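Local coordinates for CYCLIN domain-containing protein (Chaetomium thermophilum, PDB 6Z3U), which is the cyclin subunit of the CDK-activating kinase (CAK) complex and probably regulates the activity of its cyclin-dependent kinase partner, at residues D184-P188 with Y231-P236; L192-I196 with E214-R218; A242-L246 with C325-S330; I256-F260 with V314-L319. All coordinates share one frame; numbering follows the deposited sequence.

Contact 1 (D184-P188 with Y231-P236)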
# COMPACT_ATOMS: atom_id res chain seq x y z
N ASP A 184 -3.73 -3.08 -2.33
CA ASP A 184 -3.40 -1.80 -2.96
C ASP A 184 -4.50 -1.45 -3.96
O ASP A 184 -4.54 -1.98 -5.07
CB ASP A 184 -2.03 -1.85 -3.62
CG ASP A 184 -1.93 -2.93 -4.69
OD1 ASP A 184 -2.42 -4.05 -4.46
OD2 ASP A 184 -1.34 -2.65 -5.76
N VAL A 185 -5.40 -0.55 -3.56
CA VAL A 185 -6.50 -0.09 -4.40
C VAL A 185 -6.22 1.35 -4.81
O VAL A 185 -5.79 2.17 -3.99
CB VAL A 185 -7.85 -0.19 -3.67
CG1 VAL A 185 -8.99 0.04 -4.66
CG2 VAL A 185 -8.00 -1.53 -2.98
N LYS A 186 -6.47 1.65 -6.08
CA LYS A 186 -6.12 2.93 -6.67
C LYS A 186 -7.40 3.74 -6.88
O LYS A 186 -8.34 3.26 -7.51
CB LYS A 186 -5.38 2.74 -7.99
CG LYS A 186 -4.10 1.93 -7.84
CD LYS A 186 -3.47 1.62 -9.18
CE LYS A 186 -2.08 1.02 -9.01
NZ LYS A 186 -1.17 1.90 -8.22
N HIS A 187 -7.42 4.95 -6.33
CA HIS A 187 -8.59 5.81 -6.38
C HIS A 187 -8.33 7.05 -7.23
O HIS A 187 -7.18 7.46 -7.40
CB HIS A 187 -9.01 6.23 -4.97
CG HIS A 187 -9.27 5.07 -4.06
ND1 HIS A 187 -10.24 4.13 -4.31
CD2 HIS A 187 -8.69 4.71 -2.89
CE1 HIS A 187 -10.25 3.23 -3.35
NE2 HIS A 187 -9.32 3.56 -2.47
N PRO A 188 -9.38 7.68 -7.75
CA PRO A 188 -9.19 8.86 -8.61
C PRO A 188 -9.30 10.20 -7.89
O PRO A 188 -9.28 11.24 -8.57
CB PRO A 188 -10.34 8.71 -9.62
CG PRO A 188 -11.31 7.68 -9.02
CD PRO A 188 -10.80 7.33 -7.65
N TYR A 231 -14.72 0.75 -11.47
CA TYR A 231 -13.34 0.35 -11.19
C TYR A 231 -12.92 -0.87 -12.00
O TYR A 231 -11.75 -1.00 -12.35
CB TYR A 231 -13.18 0.06 -9.69
CG TYR A 231 -12.97 1.28 -8.83
CD1 TYR A 231 -13.72 2.43 -9.02
CD2 TYR A 231 -12.01 1.28 -7.82
CE1 TYR A 231 -13.53 3.54 -8.23
CE2 TYR A 231 -11.82 2.39 -7.03
CZ TYR A 231 -12.58 3.52 -7.23
OH TYR A 231 -12.39 4.63 -6.45
N PHE A 232 -13.87 -1.76 -12.32
CA PHE A 232 -13.52 -3.01 -12.98
C PHE A 232 -13.21 -2.83 -14.47
O PHE A 232 -12.51 -3.67 -15.04
CB PHE A 232 -14.65 -4.03 -12.84
CG PHE A 232 -14.98 -4.37 -11.41
CD1 PHE A 232 -14.03 -4.92 -10.57
CD2 PHE A 232 -16.26 -4.15 -10.92
CE1 PHE A 232 -14.34 -5.24 -9.27
CE2 PHE A 232 -16.57 -4.47 -9.61
CZ PHE A 232 -15.61 -5.02 -8.79
N HIS A 233 -13.71 -1.76 -15.09
CA HIS A 233 -13.57 -1.58 -16.53
C HIS A 233 -12.77 -0.34 -16.91
O HIS A 233 -12.45 -0.19 -18.10
CB HIS A 233 -14.95 -1.49 -17.19
CG HIS A 233 -15.90 -2.55 -16.72
ND1 HIS A 233 -15.64 -3.90 -16.84
CD2 HIS A 233 -17.12 -2.45 -16.12
CE1 HIS A 233 -16.65 -4.59 -16.34
NE2 HIS A 233 -17.56 -3.74 -15.90
N PHE A 234 -12.43 0.53 -15.97
CA PHE A 234 -11.76 1.78 -16.29
C PHE A 234 -10.68 2.08 -15.26
O PHE A 234 -10.73 1.61 -14.12
CB PHE A 234 -12.77 2.94 -16.35
CG PHE A 234 -13.90 2.70 -17.29
CD1 PHE A 234 -13.73 2.86 -18.66
CD2 PHE A 234 -15.15 2.31 -16.82
CE1 PHE A 234 -14.78 2.64 -19.53
CE2 PHE A 234 -16.20 2.09 -17.69
CZ PHE A 234 -16.01 2.25 -19.05
N THR A 235 -9.71 2.84 -15.68
CA THR A 235 -8.55 3.26 -14.91
C THR A 235 -8.88 4.51 -14.10
O THR A 235 -9.72 5.31 -14.51
CB THR A 235 -7.38 3.54 -15.85
OG1 THR A 235 -7.07 2.35 -16.58
CG2 THR A 235 -6.15 3.99 -15.09
N PRO A 236 -8.26 4.70 -12.93
CA PRO A 236 -8.53 5.92 -12.16
C PRO A 236 -8.43 7.20 -12.98
O PRO A 236 -9.24 8.11 -12.79
CB PRO A 236 -7.46 5.87 -11.06
CG PRO A 236 -7.29 4.41 -10.81
CD PRO A 236 -7.44 3.74 -12.16

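Contact 2 (L192-I196 with E214-R218)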
# COMPACT_ATOMS: atom_id res chain seq x y z
N LEU A 192 -7.89 13.70 -9.45
CA LEU A 192 -8.70 14.87 -9.77
C LEU A 192 -7.96 16.16 -9.45
O LEU A 192 -7.87 17.07 -10.28
CB LEU A 192 -10.03 14.81 -9.02
CG LEU A 192 -10.94 16.03 -9.10
CD1 LEU A 192 -11.37 16.31 -10.53
CD2 LEU A 192 -12.15 15.84 -8.20
N ARG A 193 -7.40 16.25 -8.24
CA ARG A 193 -6.68 17.46 -7.86
C ARG A 193 -5.45 17.66 -8.73
O ARG A 193 -5.02 18.80 -8.95
CB ARG A 193 -6.29 17.38 -6.38
CG ARG A 193 -5.81 18.70 -5.79
CD ARG A 193 -6.03 18.74 -4.29
NE ARG A 193 -7.37 19.18 -3.94
CZ ARG A 193 -7.88 19.15 -2.71
NH1 ARG A 193 -7.15 18.69 -1.70
NH2 ARG A 193 -9.12 19.57 -2.49
N GLY A 194 -4.87 16.57 -9.25
CA GLY A 194 -3.78 16.70 -10.19
C GLY A 194 -4.23 17.25 -11.53
O GLY A 194 -3.53 18.06 -12.14
N ALA A 195 -5.41 16.83 -11.99
CA ALA A 195 -5.92 17.32 -13.26
C ALA A 195 -6.29 18.80 -13.20
O ALA A 195 -6.19 19.50 -14.21
CB ALA A 195 -7.14 16.49 -13.69
N ILE A 196 -6.71 19.28 -12.03
CA ILE A 196 -7.07 20.69 -11.91
C ILE A 196 -5.84 21.58 -12.07
O ILE A 196 -5.91 22.65 -12.68
CB ILE A 196 -7.77 20.95 -10.56
CG1 ILE A 196 -9.13 20.24 -10.51
CG2 ILE A 196 -7.94 22.45 -10.32
CD1 ILE A 196 -10.14 20.76 -11.51
N GLU A 214 -14.33 21.13 -10.04
CA GLU A 214 -13.68 20.24 -9.08
C GLU A 214 -14.64 19.84 -7.96
O GLU A 214 -14.69 18.67 -7.57
CB GLU A 214 -12.43 20.90 -8.50
CG GLU A 214 -11.69 20.03 -7.50
CD GLU A 214 -10.39 20.66 -7.02
OE1 GLU A 214 -9.80 20.15 -6.04
OE2 GLU A 214 -9.97 21.68 -7.61
N GLN A 215 -15.38 20.81 -7.42
CA GLN A 215 -16.31 20.50 -6.34
C GLN A 215 -17.29 19.42 -6.76
O GLN A 215 -17.50 18.44 -6.03
CB GLN A 215 -17.06 21.77 -5.92
CG GLN A 215 -16.19 22.82 -5.25
CD GLN A 215 -16.99 24.01 -4.78
OE1 GLN A 215 -17.17 24.98 -5.52
NE2 GLN A 215 -17.48 23.95 -3.54
N ARG A 216 -17.91 19.57 -7.93
CA ARG A 216 -18.90 18.59 -8.36
C ARG A 216 -18.24 17.26 -8.69
O ARG A 216 -18.70 16.20 -8.24
CB ARG A 216 -19.68 19.12 -9.57
CG ARG A 216 -20.75 18.16 -10.07
CD ARG A 216 -21.71 17.78 -8.96
NE ARG A 216 -22.78 16.88 -9.40
CZ ARG A 216 -23.62 16.28 -8.57
NH1 ARG A 216 -24.56 15.48 -9.06
NH2 ARG A 216 -23.52 16.46 -7.26
N ALA A 217 -17.17 17.29 -9.48
CA ALA A 217 -16.49 16.06 -9.86
C ALA A 217 -16.09 15.25 -8.64
O ALA A 217 -16.07 14.01 -8.69
CB ALA A 217 -15.25 16.38 -10.71
N ARG A 218 -15.76 15.92 -7.53
CA ARG A 218 -15.40 15.19 -6.32
C ARG A 218 -16.60 14.45 -5.73
O ARG A 218 -16.48 13.29 -5.33
CB ARG A 218 -14.80 16.15 -5.29
CG ARG A 218 -14.15 15.44 -4.12
CD ARG A 218 -13.24 16.36 -3.32
NE ARG A 218 -13.94 17.55 -2.85
CZ ARG A 218 -13.52 18.80 -3.01
NH1 ARG A 218 -12.37 19.06 -3.63
NH2 ARG A 218 -14.26 19.80 -2.54

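Contact 3 (A242-L246 with C325-S330)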
# COMPACT_ATOMS: atom_id res chain seq x y z
N ALA A 242 -13.86 11.08 -16.48
CA ALA A 242 -15.29 10.92 -16.72
C ALA A 242 -16.11 11.74 -15.72
O ALA A 242 -17.07 12.41 -16.11
CB ALA A 242 -15.67 9.45 -16.65
N ALA A 243 -15.74 11.69 -14.44
CA ALA A 243 -16.45 12.50 -13.45
C ALA A 243 -16.30 13.98 -13.74
O ALA A 243 -17.25 14.76 -13.56
CB ALA A 243 -15.94 12.17 -12.04
N LEU A 244 -15.11 14.40 -14.18
CA LEU A 244 -14.92 15.79 -14.58
C LEU A 244 -15.70 16.12 -15.84
O LEU A 244 -16.26 17.21 -15.98
CB LEU A 244 -13.43 16.09 -14.77
CG LEU A 244 -13.07 17.47 -15.32
CD1 LEU A 244 -13.58 18.58 -14.41
CD2 LEU A 244 -11.56 17.58 -15.50
N SER A 245 -15.76 15.17 -16.79
CA SER A 245 -16.53 15.39 -18.00
C SER A 245 -18.01 15.60 -17.69
O SER A 245 -18.68 16.37 -18.38
CB SER A 245 -16.36 14.21 -18.96
OG SER A 245 -16.93 14.49 -20.22
N LEU A 246 -18.52 14.92 -16.67
CA LEU A 246 -19.91 15.13 -16.26
C LEU A 246 -20.08 16.48 -15.58
O LEU A 246 -21.13 17.12 -15.73
CB LEU A 246 -20.35 14.00 -15.32
CG LEU A 246 -20.49 12.62 -15.97
CD1 LEU A 246 -20.39 11.53 -14.93
CD2 LEU A 246 -21.80 12.53 -16.73
N CYS A 325 -17.27 5.31 -20.03
CA CYS A 325 -17.29 5.47 -18.58
C CYS A 325 -18.25 6.58 -18.17
O CYS A 325 -18.93 6.47 -17.14
CB CYS A 325 -15.88 5.77 -18.07
SG CYS A 325 -15.77 5.96 -16.28
N ARG A 326 -18.31 7.66 -18.95
CA ARG A 326 -19.22 8.75 -18.64
C ARG A 326 -20.67 8.27 -18.58
O ARG A 326 -21.45 8.72 -17.74
CB ARG A 326 -19.07 9.87 -19.67
CG ARG A 326 -19.58 11.22 -19.22
CD ARG A 326 -19.49 12.24 -20.34
NE ARG A 326 -19.87 13.59 -19.92
CZ ARG A 326 -21.11 14.06 -19.93
NH1 ARG A 326 -22.12 13.30 -20.33
NH2 ARG A 326 -21.35 15.30 -19.52
N ASP A 327 -21.03 7.34 -19.47
CA ASP A 327 -22.40 6.83 -19.49
C ASP A 327 -22.65 5.87 -18.33
O ASP A 327 -23.75 5.87 -17.75
CB ASP A 327 -22.67 6.14 -20.83
CG ASP A 327 -22.66 7.11 -22.00
OD1 ASP A 327 -23.09 8.27 -21.82
OD2 ASP A 327 -22.21 6.71 -23.09
N MET A 328 -21.66 5.06 -17.97
CA MET A 328 -21.82 4.15 -16.84
C MET A 328 -22.03 4.92 -15.55
O MET A 328 -22.87 4.54 -14.72
CB MET A 328 -20.61 3.23 -16.73
CG MET A 328 -20.70 2.23 -15.59
SD MET A 328 -19.47 0.91 -15.68
CE MET A 328 -20.53 -0.53 -15.65
N LEU A 329 -21.28 6.00 -15.35
CA LEU A 329 -21.40 6.78 -14.12
C LEU A 329 -22.73 7.50 -14.04
O LEU A 329 -23.31 7.63 -12.95
CB LEU A 329 -20.25 7.78 -14.03
CG LEU A 329 -19.01 7.35 -13.24
CD1 LEU A 329 -18.47 6.02 -13.76
CD2 LEU A 329 -17.94 8.43 -13.31
N SER A 330 -23.24 7.99 -15.17
CA SER A 330 -24.45 8.80 -15.15
C SER A 330 -25.65 8.06 -14.57
O SER A 330 -26.58 8.70 -14.08
CB SER A 330 -24.78 9.27 -16.57
OG SER A 330 -25.20 8.18 -17.38

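Contact 4 (I256-F260 with V314-L319)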
# COMPACT_ATOMS: atom_id res chain seq x y z
N ILE A 256 -7.77 16.57 -22.56
CA ILE A 256 -7.40 15.47 -23.45
C ILE A 256 -6.82 16.01 -24.75
O ILE A 256 -5.84 15.47 -25.27
CB ILE A 256 -8.60 14.55 -23.70
CG1 ILE A 256 -9.10 13.96 -22.38
CG2 ILE A 256 -8.22 13.43 -24.67
CD1 ILE A 256 -10.39 13.17 -22.50
N GLN A 257 -7.43 17.06 -25.31
CA GLN A 257 -6.93 17.61 -26.56
C GLN A 257 -5.51 18.13 -26.41
O GLN A 257 -4.66 17.92 -27.28
CB GLN A 257 -7.84 18.74 -27.05
CG GLN A 257 -9.27 18.34 -27.41
CD GLN A 257 -9.36 17.31 -28.51
OE1 GLN A 257 -8.51 17.25 -29.41
NE2 GLN A 257 -10.40 16.49 -28.46
N ASP A 258 -5.22 18.81 -25.29
CA ASP A 258 -3.92 19.44 -25.11
C ASP A 258 -2.80 18.41 -25.08
O ASP A 258 -1.78 18.56 -25.77
CB ASP A 258 -3.92 20.26 -23.82
CG ASP A 258 -4.52 21.65 -24.01
OD1 ASP A 258 -5.03 21.94 -25.11
OD2 ASP A 258 -4.48 22.44 -23.04
N THR A 259 -2.96 17.35 -24.29
CA THR A 259 -1.86 16.40 -24.11
C THR A 259 -1.55 15.66 -25.41
O THR A 259 -0.38 15.40 -25.71
CB THR A 259 -2.21 15.39 -23.01
OG1 THR A 259 -3.36 14.64 -23.39
CG2 THR A 259 -2.49 16.12 -21.71
N PHE A 260 -2.58 15.33 -26.20
CA PHE A 260 -2.35 14.64 -27.46
C PHE A 260 -1.96 15.60 -28.58
O PHE A 260 -1.34 15.16 -29.56
CB PHE A 260 -3.60 13.86 -27.87
CG PHE A 260 -3.76 12.56 -27.15
CD1 PHE A 260 -3.15 11.41 -27.62
CD2 PHE A 260 -4.51 12.48 -25.99
CE1 PHE A 260 -3.29 10.21 -26.95
CE2 PHE A 260 -4.66 11.28 -25.32
CZ PHE A 260 -4.04 10.14 -25.80
N VAL A 314 -5.07 7.06 -31.09
CA VAL A 314 -5.23 6.75 -29.67
C VAL A 314 -6.06 7.81 -28.97
O VAL A 314 -6.80 7.50 -28.03
CB VAL A 314 -3.85 6.59 -29.01
CG1 VAL A 314 -3.99 6.55 -27.49
CG2 VAL A 314 -3.18 5.31 -29.49
N ARG A 315 -5.96 9.07 -29.40
CA ARG A 315 -6.78 10.11 -28.79
C ARG A 315 -8.26 9.80 -28.95
O ARG A 315 -9.04 9.93 -28.00
CB ARG A 315 -6.44 11.47 -29.41
CG ARG A 315 -7.30 12.63 -28.91
CD ARG A 315 -7.02 13.91 -29.69
NE ARG A 315 -7.43 13.81 -31.09
CZ ARG A 315 -8.64 14.14 -31.54
NH1 ARG A 315 -9.57 14.59 -30.71
NH2 ARG A 315 -8.91 14.02 -32.83
N ASP A 316 -8.67 9.37 -30.15
CA ASP A 316 -10.07 9.04 -30.37
C ASP A 316 -10.49 7.82 -29.56
O ASP A 316 -11.62 7.75 -29.07
CB ASP A 316 -10.33 8.81 -31.86
CG ASP A 316 -10.17 10.07 -32.69
OD1 ASP A 316 -10.29 11.18 -32.12
OD2 ASP A 316 -9.93 9.96 -33.91
N LYS A 317 -9.58 6.84 -29.40
CA LYS A 317 -9.91 5.67 -28.60
C LYS A 317 -10.01 5.99 -27.12
O LYS A 317 -10.81 5.38 -26.40
CB LYS A 317 -8.88 4.56 -28.83
CG LYS A 317 -9.23 3.24 -28.16
CD LYS A 317 -10.48 2.60 -28.74
CE LYS A 317 -10.75 1.23 -28.12
NZ LYS A 317 -11.24 1.34 -26.71
N VAL A 318 -9.20 6.94 -26.63
CA VAL A 318 -9.32 7.36 -25.24
C VAL A 318 -10.63 8.11 -25.03
O VAL A 318 -11.38 7.83 -24.08
CB VAL A 318 -8.11 8.22 -24.84
CG1 VAL A 318 -8.42 9.07 -23.62
CG2 VAL A 318 -6.90 7.33 -24.58
N LEU A 319 -10.94 9.06 -25.92
CA LEU A 319 -12.20 9.79 -25.81
C LEU A 319 -13.39 8.84 -25.83
O LEU A 319 -14.36 9.03 -25.08
CB LEU A 319 -12.31 10.82 -26.93
CG LEU A 319 -11.51 12.11 -26.72
CD1 LEU A 319 -11.46 12.94 -28.00
CD2 LEU A 319 -12.11 12.92 -25.58

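Contact 1 (D184-P188 with Y231-P236)
Tyr231 lays its ring across the loop at 185-188 and meets the His187 ring rim to rim. Its CG stands anti to the carbonyl carbon, beside the backbone N (chi1 -82°), which sends the ring toward the loop. The ring planes are 54° apart, and neither ring lies over the face of the other. Tyr231 OH and His187 ND1 form a nearly straight hydrogen bond of 3.1 Å (162°), near the imidazole plane, in which either could be the donor. The other imidazole nitrogen, NE2, bonds to Thr113 on helix 108-124. The histidine is therefore held at both nitrogens, which fixes its ring rotation. Tyr231 CE2 lies 3.6 Å from the backbone O of Lys186, oblique to the ring, and Pro188 CD sits 3.4 Å from the Tyr231 OH. An alanine in place of Tyr231 is likely to leave His187 ND1 without its mate and open a gap beside Pro188. Pro236 fits against the same loop. Pro236 CG packs 3.8 Å from Lys186 CB, and Pro236 CB lies 4.3 Å from Pro188 CB. The contact ties a loop to two helix starts and through Thr113 reaches helix 108-124, consistent with a junction between the two cyclin repeats of the all-helical cyclin fold.

Contact 2 (L192-I196 with E214-R218)
In the cyclin C-terminal domain, helices 189-200 and 207-221 run nearly antiparallel (159°), and here Leu192, Arg193 and Ile196 meet Glu214, Ala217 and Arg218. The local axes are 10.8 Å apart at closest approach, so side chains fill the space between them. Leu192 lies on the apolar side. Leu192 CD1 touches Ala217 CB at 3.9 Å, while Leu192 CD2 rests on the backbone of Arg218, 3.7 Å from N. Glu214 crosses from the other helix. Its CG stands anti to the backbone N (chi1 -180°) and the chain stays extended beyond it, which carries the carboxylate across to the facing helix. There Ile196 crosses the glutamate chain at a slant: Ile196 CD1 packs on Glu214 CB at 3.8 Å. The two oxygens then part in role. Glu214 OE1 lies at the edge of the Arg193 guanidinium, close to its plane, and takes a weak bond from Arg193 NE at 3.4 Å, part of a salt bridge. The bend at chi3 of Arg193 (-85°), about CG-CD, helps to turn the group this way. Arg218, one helical turn after Glu214, adds a long salt bridge from Arg218 NH1 to Glu214 OE1 (3.7 Å). OE2 bonds instead to His24 of the RING-type subunit, which also packs on Ile196. The chemistry implies a buried carboxylate held firmly by His24 of the RING-type subunit and more loosely by two arginines. The positive charges gathered round it would probably favour its ionised form, and the helix pair meets the RING-type subunit through the carboxylate as well as through Arg193 and Ile196.

Contact 3 (A242-L246 with C325-S330)
Arg326 reaches across from helix 313-330 to grip Ser245 on helix 236-247, two helices of the cyclin C-terminal domain that cross steeply (71°). The Arg326 chain is stretched out from CG to NE and passes Leu246 at a slant. The turn about CD-NE (chi4 -87°) swings the guanidinium so that one edge meets the backbone O of Ser245. Arg326 NH2 donates to Ser245 O at 3.1 Å (158°). The oxygen lies close to the guanidinium plane, but the donor stands well above the carbonyl plane. NE adds weak bonds to the same O and to the OG of Ser245, which stands anti to that residue's backbone N. Leu246 covers a face of the guanidinium, with Leu246 CD2 3.6 Å above the centre of the Arg326 group. Replacing Arg326 with alanine would probably leave Ser245 O without these donors and uncover the flank of Leu246. The remaining packing is apolar. Leu246 CD1 touches Leu329 CB at 3.9 Å, and Leu329 CD2 reaches over towards Ala242 and Ala243. The small Ala242 lets the backbones close in, to 4.9 Å between its CA and that of Arg326. Beside it, Cys325 extends its thiol to the alanine methyl, Cys325 SG to Ala242 CB 3.5 Å.

Contact 4 (I256-F260 with V314-L319)
Phe260 and Ile256 carry the apolar part of this contact between helices 249-261 and 313-330, which run nearly antiparallel (156°). Ile256 slides past Leu319 in the opposite direction, with Ile256 CD1 3.5 Å from Leu319 CD2. The Phe260 ring meets Val314 through Phe260 CE1, 3.8 Å from Val314 CG1, and Val318 through Phe260 CZ, 4.2 Å from Val318 CG2. Leu319 CD1 also packs against the amide end of Gln257.

A CH-pi contact comes next. Arg315 CB sits over one face of Phe260, 3.9 Å from the ring centroid and 20° off its normal. The aliphatic stem of Arg315 thus lies on the ring, and the bend at chi3 (66°) turns its guanidinium off towards Gln257.

The polar part lies at that end. Gln257 OE1 and Gln257 NE2 both lie 3.1 Å from Arg315 NH1; the NE2 pair is two donors. Asp316 OD1 stands above the guanidinium, 3.2 Å from Arg315 NH2, and pairs with it by charge alone. The RING-type subunit packs on Phe260, Val314 and Val318 and forms a salt bridge with Lys317. The chemistry implies that apolar contacts and the arginine stem on the Phe260 ring make up most of the join, with the charged end of Arg315 turned to polar neighbours.

How the contacts relate
Contacts 1, 2 and 3 are buried, and contact 4 is only partly so. Contact 1 lies nearest the chain centre, its own centre about 11 Å away, and contact 4 farthest, about 29 Å. Contacts 3 and 4 share helix 313-330, which meets helix 236-247 steeply in one and helix 249-261 nearly antiparallel in the other. Contact 3 touches contact 1 through Phe234 on Cys325, and contact 2 through Ala217 on Ala243. The chemistry shifts accordingly. Contact 1 uses a histidine-tyrosine hydrogen bond and prolines, contact 2 a salt-bridge network round a buried carboxylate, contact 3 an arginine on a backbone carbonyl, and contact 4 mostly apolar groups. The RING-type subunit reaches contacts 1, 2 and 4 but not 3.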